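Sn-glycerol-3-phosphate ABC transporter substrate-binding protein UspB (Mycobacterium tuberculosis, PDB 4MFI) binds glycerophosphocholine with specificity and probably hands it to the membrane-spanning part of an ABC importer in Mycobacterium tuberculosis. Local coordinates at residues R103-H107 against D138-N142; G112-L117 against A310-K314; T129-L135 against P347-S351; Q175-E179 against P213-F217. All blocks are in the same frame, centred on the assembly; numbering follows the deposited sequence.

Interaction 1 (R103-H107 against D138-N142); sequences RWWFH and DYEFN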
# COMPACT_ATOMS: atom_id res chain seq x y z
N ARG A 103 -3.67 -7.88 -0.78
CA ARG A 103 -3.64 -9.14 -1.52
C ARG A 103 -4.70 -10.10 -0.99
O ARG A 103 -5.34 -10.83 -1.75
CB ARG A 103 -2.26 -9.80 -1.39
CG ARG A 103 -1.11 -8.90 -1.81
CD ARG A 103 0.20 -9.32 -1.15
NE ARG A 103 0.03 -9.47 0.29
CZ ARG A 103 0.67 -10.35 1.05
NH1 ARG A 103 1.57 -11.18 0.51
NH2 ARG A 103 0.42 -10.41 2.35
N TRP A 104 -4.89 -10.10 0.32
CA TRP A 104 -5.79 -11.07 0.92
C TRP A 104 -7.27 -10.76 0.71
O TRP A 104 -8.08 -11.69 0.66
CB TRP A 104 -5.50 -11.22 2.41
CG TRP A 104 -4.31 -12.08 2.74
CD1 TRP A 104 -3.09 -11.67 3.21
CD2 TRP A 104 -4.23 -13.51 2.62
NE1 TRP A 104 -2.26 -12.75 3.39
CE2 TRP A 104 -2.94 -13.89 3.05
CE3 TRP A 104 -5.13 -14.50 2.21
CZ2 TRP A 104 -2.53 -15.22 3.07
CZ3 TRP A 104 -4.72 -15.82 2.23
CH2 TRP A 104 -3.43 -16.17 2.66
N TRP A 105 -7.64 -9.49 0.58
CA TRP A 105 -9.07 -9.20 0.47
C TRP A 105 -9.69 -9.88 -0.75
O TRP A 105 -10.78 -10.45 -0.65
CB TRP A 105 -9.38 -7.69 0.53
CG TRP A 105 -9.19 -6.96 -0.77
CD1 TRP A 105 -8.13 -6.18 -1.12
CD2 TRP A 105 -10.10 -6.92 -1.88
NE1 TRP A 105 -8.31 -5.66 -2.38
CE2 TRP A 105 -9.52 -6.10 -2.87
CE3 TRP A 105 -11.36 -7.49 -2.14
CZ2 TRP A 105 -10.13 -5.85 -4.10
CZ3 TRP A 105 -11.98 -7.24 -3.36
CH2 TRP A 105 -11.36 -6.42 -4.33
N PHE A 106 -8.99 -9.86 -1.89
CA PHE A 106 -9.56 -10.45 -3.10
C PHE A 106 -9.61 -11.97 -2.99
O PHE A 106 -10.56 -12.59 -3.47
CB PHE A 106 -8.79 -10.04 -4.36
CG PHE A 106 -9.36 -10.61 -5.63
CD1 PHE A 106 -10.44 -10.01 -6.25
CD2 PHE A 106 -8.82 -11.76 -6.20
CE1 PHE A 106 -10.98 -10.54 -7.43
CE2 PHE A 106 -9.35 -12.29 -7.37
CZ PHE A 106 -10.43 -11.68 -7.98
N HIS A 107 -8.59 -12.56 -2.38
CA HIS A 107 -8.60 -14.00 -2.13
C HIS A 107 -9.90 -14.42 -1.45
O HIS A 107 -10.57 -15.38 -1.86
CB HIS A 107 -7.41 -14.41 -1.28
CG HIS A 107 -7.50 -15.81 -0.78
ND1 HIS A 107 -7.16 -16.89 -1.56
CD2 HIS A 107 -7.93 -16.30 0.41
CE1 HIS A 107 -7.36 -18.00 -0.86
NE2 HIS A 107 -7.83 -17.67 0.33
N ASP A 138 -9.58 0.64 -4.57
CA ASP A 138 -8.71 -0.50 -4.30
C ASP A 138 -9.50 -1.77 -3.99
O ASP A 138 -9.00 -2.88 -4.20
CB ASP A 138 -7.81 -0.23 -3.09
CG ASP A 138 -6.68 0.73 -3.39
OD1 ASP A 138 -6.17 0.76 -4.54
OD2 ASP A 138 -6.28 1.46 -2.46
N TYR A 139 -10.73 -1.62 -3.49
CA TYR A 139 -11.53 -2.78 -3.07
C TYR A 139 -12.70 -3.07 -3.99
O TYR A 139 -13.62 -3.81 -3.63
CB TYR A 139 -12.04 -2.60 -1.63
CG TYR A 139 -10.92 -2.24 -0.69
CD1 TYR A 139 -9.96 -3.18 -0.31
CD2 TYR A 139 -10.80 -0.94 -0.19
CE1 TYR A 139 -8.92 -2.83 0.54
CE2 TYR A 139 -9.77 -0.60 0.66
CZ TYR A 139 -8.83 -1.54 1.02
OH TYR A 139 -7.81 -1.17 1.87
N GLU A 140 -12.66 -2.48 -5.18
CA GLU A 140 -13.72 -2.65 -6.15
C GLU A 140 -13.38 -3.79 -7.11
O GLU A 140 -12.25 -3.90 -7.59
CB GLU A 140 -13.96 -1.35 -6.93
CG GLU A 140 -15.12 -1.42 -7.91
CD GLU A 140 -14.66 -1.59 -9.36
OE1 GLU A 140 -15.41 -2.18 -10.16
OE2 GLU A 140 -13.55 -1.12 -9.69
N PHE A 141 -14.36 -4.65 -7.34
CA PHE A 141 -14.23 -5.64 -8.38
C PHE A 141 -15.59 -5.89 -9.01
O PHE A 141 -16.57 -6.16 -8.31
CB PHE A 141 -13.67 -6.95 -7.85
CG PHE A 141 -13.45 -7.97 -8.91
CD1 PHE A 141 -12.48 -7.78 -9.88
CD2 PHE A 141 -14.24 -9.10 -8.96
CE1 PHE A 141 -12.29 -8.71 -10.88
CE2 PHE A 141 -14.05 -10.05 -9.95
CZ PHE A 141 -13.07 -9.86 -10.92
N ASN A 142 -15.63 -5.78 -10.34
CA ASN A 142 -16.88 -5.95 -11.08
C ASN A 142 -17.99 -5.02 -10.58
O ASN A 142 -19.16 -5.40 -10.57
CB ASN A 142 -17.36 -7.41 -11.01
CG ASN A 142 -16.59 -8.33 -11.94
OD1 ASN A 142 -15.60 -7.94 -12.58
ND2 ASN A 142 -17.04 -9.58 -12.03
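W105 and F106, in the first turn of helix 104-110, meet Y139 and F141 through a pair of T-shaped aromatic contacts, inside the alpha/beta architecture of a solute-binding protein. The tight part is the indole of W105. Its chi1 of 81° leaves CG between the backbone N and the carbonyl carbon, which swings the ring across to the segment 138-142. Y139 then turns an edge to the face of the five-membered ring, the planes 69° apart, and brings its CD1 to 3.6 Å from CD1 of W105. Further along the same indole, Y139 CA stands over the six-membered ring in a CH-pi contact, 4.0 Å from its centroid. D138 O comes in obliquely, 3.2 Å from W105 CZ2, while the D138 carboxylate leads away to a salt bridge with R152. The opposite face of the indole is covered by CB of its own neighbour F106, and F387 meets W105 nearly at right angles and stacks on F106.

Toward E140 and F141 the contact loosens. E140 points away and spends OE1 on G143 N. F141 is partly exposed, with W225 and L432 as further neighbours, and its CB lies 4.2 Å from W105 CH2, at the indole edge. Across the contact its ring meets the edge of F106: F106 CE1 sits over the centre of the F141 ring, 3.9 Å from F141 CG.

Interaction 2 (G112-L117 against A310-K314); sequences GVLTAL and AIPAK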
# COMPACT_ATOMS: atom_id res chain seq x y z
N GLY A 112 -16.16 -16.00 -1.99
CA GLY A 112 -17.56 -15.78 -1.64
C GLY A 112 -17.81 -15.56 -0.16
O GLY A 112 -18.96 -15.59 0.28
N VAL A 113 -16.75 -15.33 0.61
CA VAL A 113 -16.90 -15.21 2.06
C VAL A 113 -16.94 -13.78 2.60
O VAL A 113 -16.98 -13.58 3.82
CB VAL A 113 -15.83 -16.03 2.83
CG1 VAL A 113 -15.84 -17.48 2.38
CG2 VAL A 113 -14.44 -15.41 2.65
N LEU A 114 -16.91 -12.78 1.71
CA LEU A 114 -17.05 -11.39 2.11
C LEU A 114 -18.34 -10.76 1.58
O LEU A 114 -18.82 -11.10 0.50
CB LEU A 114 -15.86 -10.56 1.63
CG LEU A 114 -14.47 -10.95 2.10
CD1 LEU A 114 -13.46 -9.95 1.54
CD2 LEU A 114 -14.38 -11.02 3.61
N THR A 115 -18.87 -9.80 2.33
CA THR A 115 -20.07 -9.08 1.92
C THR A 115 -19.72 -7.98 0.92
O THR A 115 -18.82 -7.17 1.17
CB THR A 115 -20.73 -8.41 3.14
OG1 THR A 115 -21.01 -9.40 4.13
CG2 THR A 115 -22.03 -7.71 2.75
N ALA A 116 -20.42 -7.95 -0.22
CA ALA A 116 -20.36 -6.80 -1.11
C ALA A 116 -21.09 -5.65 -0.42
O ALA A 116 -22.25 -5.80 -0.01
CB ALA A 116 -21.00 -7.12 -2.46
N LEU A 117 -20.41 -4.51 -0.28
CA LEU A 117 -20.84 -3.47 0.65
C LEU A 117 -21.75 -2.38 0.08
O LEU A 117 -22.28 -1.57 0.84
CB LEU A 117 -19.61 -2.78 1.27
CG LEU A 117 -18.70 -3.68 2.10
CD1 LEU A 117 -17.49 -2.91 2.59
CD2 LEU A 117 -19.47 -4.29 3.26
N ALA A 310 -13.24 -5.36 6.23
CA ALA A 310 -14.26 -6.12 5.50
C ALA A 310 -15.25 -6.77 6.46
O ALA A 310 -14.97 -6.94 7.64
CB ALA A 310 -13.59 -7.19 4.64
N ILE A 311 -16.41 -7.14 5.93
CA ILE A 311 -17.47 -7.77 6.71
C ILE A 311 -17.75 -9.16 6.13
O ILE A 311 -18.17 -9.28 4.98
CB ILE A 311 -18.77 -6.93 6.63
CG1 ILE A 311 -18.52 -5.50 7.11
CG2 ILE A 311 -19.90 -7.59 7.43
CD1 ILE A 311 -19.74 -4.60 6.96
N PRO A 312 -17.52 -10.22 6.92
CA PRO A 312 -17.79 -11.57 6.43
C PRO A 312 -19.24 -11.77 5.98
O PRO A 312 -20.18 -11.22 6.57
CB PRO A 312 -17.48 -12.45 7.64
CG PRO A 312 -16.42 -11.67 8.37
CD PRO A 312 -16.87 -10.24 8.24
N ALA A 313 -19.41 -12.59 4.94
CA ALA A 313 -20.72 -12.88 4.38
C ALA A 313 -21.62 -13.66 5.33
O ALA A 313 -22.85 -13.55 5.25
CB ALA A 313 -20.58 -13.64 3.07
N LYS A 314 -21.04 -14.46 6.22
CA LYS A 314 -21.85 -15.34 7.07
C LYS A 314 -22.28 -14.70 8.40
O LYS A 314 -22.31 -15.35 9.45
CB LYS A 314 -21.18 -16.69 7.30
CG LYS A 314 -19.92 -16.65 8.13
CD LYS A 314 -19.64 -18.02 8.73
CE LYS A 314 -19.72 -19.12 7.69
NZ LYS A 314 -19.21 -20.42 8.19
O HOH W 1 -18.21 -15.39 5.70
O HOH W 2 -16.79 -7.04 3.09
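L114 and P312 form a single antiparallel bridge, a non-hydrogen-bonded pair, which suits P312, since proline has no N-H to give. The bonds lie at the flanking residues. A313 N donates to V113 O at 2.9 Å and 171°. On the other flank T115 N reaches I311 O at 2.8 Å. That oxygen is gripped twice: with OG1 of T115 anti to the carbonyl carbon (chi1 -56°), the hydroxyl donates to the same I311 O at 3.0 Å.

Two waters extend the pairing. One donates to V113 O, giving this oxygen a second donor, and accepts from K314 N at 3.0 Å. The other accepts from I311 N at 2.9 Å and is also hydrogen-bonded to T115 O. Apolar contacts finish the seam, L117 CD2 lying 3.7 Å from I311 CD1 and L114 CD2 4.0 Å from A310 CB.

G112 opens the segment as the Schellman residue that ends helix 104-110. From the bridge, I311 packs on A323, L324 and I327 of helix 317-330, L114 on F108 and A109 of helix 104-110, L114 and P312 on F85 of helix 78-88, and L117 on V148 of strand 144-160.

Interaction 3 (T129-L135 against P347-S351); sequences TDYVDSL and PVRKS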
# COMPACT_ATOMS: atom_id res chain seq x y z
N THR A 129 -18.27 9.19 -1.65
CA THR A 129 -17.53 10.12 -2.49
C THR A 129 -16.49 10.92 -1.70
O THR A 129 -15.61 11.55 -2.30
CB THR A 129 -18.44 11.09 -3.28
OG1 THR A 129 -19.12 11.96 -2.36
CG2 THR A 129 -19.46 10.31 -4.08
N ASP A 130 -16.58 10.90 -0.37
CA ASP A 130 -15.58 11.56 0.46
C ASP A 130 -14.40 10.65 0.83
O ASP A 130 -13.47 11.09 1.51
CB ASP A 130 -16.20 12.15 1.74
CG ASP A 130 -15.23 13.07 2.49
OD1 ASP A 130 -14.61 13.96 1.85
OD2 ASP A 130 -15.08 12.90 3.71
N TYR A 131 -14.42 9.39 0.40
CA TYR A 131 -13.22 8.57 0.53
C TYR A 131 -12.28 8.91 -0.62
O TYR A 131 -12.73 9.13 -1.75
CB TYR A 131 -13.55 7.08 0.54
CG TYR A 131 -14.14 6.62 1.85
CD1 TYR A 131 -15.49 6.83 2.13
CD2 TYR A 131 -13.35 6.04 2.82
CE1 TYR A 131 -16.03 6.44 3.34
CE2 TYR A 131 -13.88 5.64 4.03
CZ TYR A 131 -15.22 5.84 4.28
OH TYR A 131 -15.76 5.45 5.48
N VAL A 132 -10.98 8.98 -0.32
CA VAL A 132 -9.96 9.17 -1.34
C VAL A 132 -10.24 8.18 -2.47
O VAL A 132 -10.45 6.99 -2.21
CB VAL A 132 -8.54 8.96 -0.76
CG1 VAL A 132 -7.48 8.96 -1.85
CG2 VAL A 132 -8.24 10.04 0.30
N ASP A 133 -10.28 8.67 -3.70
CA ASP A 133 -10.80 7.87 -4.81
C ASP A 133 -10.10 6.53 -4.96
O ASP A 133 -10.75 5.48 -5.02
CB ASP A 133 -10.73 8.63 -6.14
CG ASP A 133 -11.74 9.76 -6.24
OD1 ASP A 133 -12.67 9.81 -5.41
OD2 ASP A 133 -11.63 10.58 -7.18
N SER A 134 -8.77 6.56 -5.01
CA SER A 134 -8.01 5.33 -5.24
C SER A 134 -8.16 4.38 -4.06
O SER A 134 -8.22 3.16 -4.26
CB SER A 134 -6.53 5.62 -5.50
OG SER A 134 -5.91 6.16 -4.35
N LEU A 135 -8.24 4.92 -2.85
CA LEU A 135 -8.26 4.08 -1.66
C LEU A 135 -9.54 3.26 -1.55
O LEU A 135 -9.52 2.13 -1.06
CB LEU A 135 -8.02 4.89 -0.38
CG LEU A 135 -6.66 5.60 -0.29
CD1 LEU A 135 -6.53 6.32 1.05
CD2 LEU A 135 -5.51 4.61 -0.49
N PRO A 347 -4.65 9.61 6.03
CA PRO A 347 -6.10 9.80 6.18
C PRO A 347 -6.83 9.29 4.94
O PRO A 347 -6.40 9.58 3.82
CB PRO A 347 -6.25 11.32 6.32
CG PRO A 347 -4.89 11.81 6.74
CD PRO A 347 -3.91 10.88 6.11
N VAL A 348 -7.92 8.55 5.13
CA VAL A 348 -8.58 7.90 4.00
C VAL A 348 -9.76 8.72 3.45
O VAL A 348 -10.39 8.31 2.48
CB VAL A 348 -9.05 6.47 4.35
CG1 VAL A 348 -7.88 5.66 4.93
CG2 VAL A 348 -10.22 6.49 5.33
N ARG A 349 -10.03 9.87 4.07
CA ARG A 349 -11.12 10.74 3.66
C ARG A 349 -10.59 12.04 3.09
O ARG A 349 -9.68 12.64 3.67
CB ARG A 349 -12.03 11.07 4.86
CG ARG A 349 -12.74 9.86 5.46
CD ARG A 349 -13.84 9.34 4.55
NE ARG A 349 -14.95 10.28 4.54
CZ ARG A 349 -16.10 10.10 5.20
NH1 ARG A 349 -16.30 9.00 5.90
NH2 ARG A 349 -17.03 11.04 5.14
N LYS A 350 -11.16 12.47 1.97
CA LYS A 350 -10.76 13.72 1.34
C LYS A 350 -10.91 14.90 2.30
O LYS A 350 -10.01 15.74 2.41
CB LYS A 350 -11.60 13.98 0.08
CG LYS A 350 -11.46 12.90 -0.98
CD LYS A 350 -12.42 13.18 -2.13
CE LYS A 350 -12.34 12.10 -3.19
NZ LYS A 350 -13.46 12.23 -4.17
N SER A 351 -12.03 14.95 3.00
CA SER A 351 -12.33 16.07 3.88
C SER A 351 -11.58 16.05 5.21
O SER A 351 -11.78 16.93 6.05
CB SER A 351 -13.83 16.14 4.17
OG SER A 351 -14.23 15.05 4.99
O HOH W 3 -13.00 12.88 -7.41
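An isolated antiparallel bridge, with Y131 and R349 as its non-hydrogen-bonded pair, ties the approach to helix 133-137 to the loop after helix 333-343. Its two backbone bonds run from V132 N to V348 O and, at 2.7 Å, from K350 N to D130 O.

The side chains add a dense polar network around D130. Its OD2 takes three donors: S351 OG at 2.6 Å on the syn side, and R349 side-on through NE at 2.8 Å and NH2 at 3.1 Å. The carboxylate and guanidinium planes stand 82° apart, yet OD2 lies close to the guanidinium plane. S351 N donates to the other oxygen, OD1, so both carboxylate oxygens are held; so many donors would probably favour the ionised form. The bend at chi2 (-72°) lays R349 CD over the centre of the Y131 ring, 3.5 Å from the centroid, in a CH-pi contact, and the bend at chi3 (-71°) turns NE and the guanidinium toward D130.

K350 does the opposite and runs extended. Its NZ bonds T129 O at 2.9 Å and makes a salt bridge with D133 OD1 at 2.8 Å, in the first turn after the N-cap residue V132.

Around this, Y131 OH bonds T331 OG1, D130, R349 and S351 touch P333 at the start of helix 333-343, and Y131 and L135 pack on P149 of strand 144-160.

Interaction 4 (Q175-E179 against P213-F217); sequences QSWSE and PNWAF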
# COMPACT_ATOMS: atom_id res chain seq x y z
N GLN A 175 11.66 14.92 -11.72
CA GLN A 175 10.44 15.13 -12.49
C GLN A 175 10.05 13.90 -13.28
O GLN A 175 8.88 13.69 -13.61
CB GLN A 175 10.65 16.29 -13.47
CG GLN A 175 10.61 17.68 -12.85
CD GLN A 175 9.19 18.13 -12.56
OE1 GLN A 175 8.22 17.42 -12.87
NE2 GLN A 175 9.05 19.30 -11.97
N SER A 176 11.05 13.09 -13.63
CA SER A 176 10.83 11.84 -14.34
C SER A 176 11.88 10.85 -13.87
O SER A 176 12.95 11.25 -13.38
CB SER A 176 10.93 12.03 -15.86
OG SER A 176 12.25 12.38 -16.26
N TRP A 177 11.62 9.57 -14.04
CA TRP A 177 12.64 8.58 -13.74
C TRP A 177 13.87 8.74 -14.64
O TRP A 177 15.00 8.50 -14.20
CB TRP A 177 12.05 7.17 -13.80
CG TRP A 177 11.27 6.87 -12.55
CD1 TRP A 177 9.91 6.81 -12.41
CD2 TRP A 177 11.82 6.64 -11.25
NE1 TRP A 177 9.58 6.54 -11.10
CE2 TRP A 177 10.74 6.43 -10.37
CE3 TRP A 177 13.12 6.58 -10.74
CZ2 TRP A 177 10.92 6.16 -9.01
CZ3 TRP A 177 13.30 6.31 -9.39
CH2 TRP A 177 12.20 6.11 -8.54
N SER A 178 13.66 9.19 -15.88
CA SER A 178 14.80 9.41 -16.77
C SER A 178 15.67 10.58 -16.32
O SER A 178 16.89 10.52 -16.44
CB SER A 178 14.33 9.56 -18.22
OG SER A 178 13.84 8.31 -18.68
N GLU A 179 15.06 11.64 -15.78
CA GLU A 179 15.86 12.70 -15.17
C GLU A 179 16.66 12.15 -14.00
O GLU A 179 17.85 12.46 -13.85
CB GLU A 179 15.00 13.87 -14.70
CG GLU A 179 15.84 15.05 -14.18
CD GLU A 179 15.04 16.14 -13.50
OE1 GLU A 179 14.07 15.82 -12.76
OE2 GLU A 179 15.37 17.33 -13.69
N PRO A 213 7.60 3.20 -11.16
CA PRO A 213 8.43 3.46 -12.34
C PRO A 213 7.98 2.65 -13.55
O PRO A 213 8.03 3.18 -14.65
CB PRO A 213 9.85 3.07 -11.90
CG PRO A 213 9.70 2.43 -10.57
CD PRO A 213 8.44 2.96 -9.97
N ASN A 214 7.53 1.42 -13.34
CA ASN A 214 7.01 0.64 -14.45
C ASN A 214 5.87 1.40 -15.15
O ASN A 214 5.92 1.64 -16.37
CB ASN A 214 6.55 -0.73 -13.92
CG ASN A 214 6.34 -1.76 -15.01
OD1 ASN A 214 6.88 -1.66 -16.12
ND2 ASN A 214 5.57 -2.78 -14.68
N TRP A 215 4.87 1.81 -14.39
CA TRP A 215 3.77 2.61 -14.94
C TRP A 215 4.25 3.91 -15.59
O TRP A 215 3.73 4.31 -16.64
CB TRP A 215 2.78 2.96 -13.83
CG TRP A 215 1.96 1.82 -13.31
CD1 TRP A 215 1.62 0.67 -13.97
CD2 TRP A 215 1.36 1.74 -12.01
NE1 TRP A 215 0.84 -0.12 -13.15
CE2 TRP A 215 0.66 0.52 -11.95
CE3 TRP A 215 1.35 2.59 -10.90
CZ2 TRP A 215 -0.04 0.12 -10.81
CZ3 TRP A 215 0.65 2.20 -9.77
CH2 TRP A 215 -0.03 0.98 -9.74
N ALA A 216 5.22 4.58 -14.97
CA ALA A 216 5.73 5.85 -15.49
C ALA A 216 6.33 5.69 -16.88
O ALA A 216 6.30 6.63 -17.69
CB ALA A 216 6.75 6.44 -14.52
N PHE A 217 6.88 4.51 -17.14
CA PHE A 217 7.50 4.20 -18.43
C PHE A 217 6.52 3.53 -19.40
O PHE A 217 6.91 3.14 -20.50
CB PHE A 217 8.74 3.31 -18.21
CG PHE A 217 9.97 4.08 -17.82
CD1 PHE A 217 10.51 5.03 -18.69
CD2 PHE A 217 10.62 3.84 -16.61
CE1 PHE A 217 11.67 5.73 -18.35
CE2 PHE A 217 11.79 4.54 -16.27
CZ PHE A 217 12.31 5.48 -17.14
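W177 has CG anti to its carbonyl carbon (chi1 -78°), which lays the indole against P213, and F217 takes the same kind of turn (chi1 -82°), which brings its ring back to W177 and S178. P213, A216 and F217 are spaced three and four residues apart, so the last turn of helix 211-216, with F217 just beyond it, turns all three to the start of helix 177-191.

The pyrrolidine of P213 lies over one face of the indole. Its CB is 3.7 Å from the centroid of the five-membered ring and 15° off the normal, a CH-pi contact offset toward the nitrogen side, where P213 CA comes within 3.5 Å of W177 NE1. A216 meets the indole in its plane, at the edge, with CB 3.8 Å from W177 CD1. F217 reaches past the ring to its stem: CE2 touches W177 CB at 3.6 Å. The neighbouring edge of the same phenyl lies beside S178, whose OG sits in the ring plane 3.4 Å from F217 CE1. No hydrogen bond crosses here.

The polar work is done within the helix start. S176 is the N-cap, its OG accepting from E179 N at 2.9 Å, and E179 OE1 accepts from Q175 N while OE2 pairs with R172. Beyond, W177 packs on P293, A216 on A301, and F217 on A237 and F240 of helix 232-245.

Interactions 1, 2 and 3 cross one another along the chain and share helices and strands: helix 104-110 carries W105 and is closed by the turn at G112, where interaction 2 starts, and W105 O touches L114 CD1 at 3.5 Å. Helix 133-137 leads from interaction 3 into strand 140-141 of interaction 1, and strand 144-160 borders all three. Interaction 4 stands apart, its centre about 38 Å from that of interaction 2, on the opposite side of the chain's centre. All four are partly buried. Ring and apolar packing make 1 and 4, without a clear hydrogen bond across; single antiparallel bridges make 2 and 3, finished by waters in 2 and by salt bridges in 3, where D133 and K350 lie exposed.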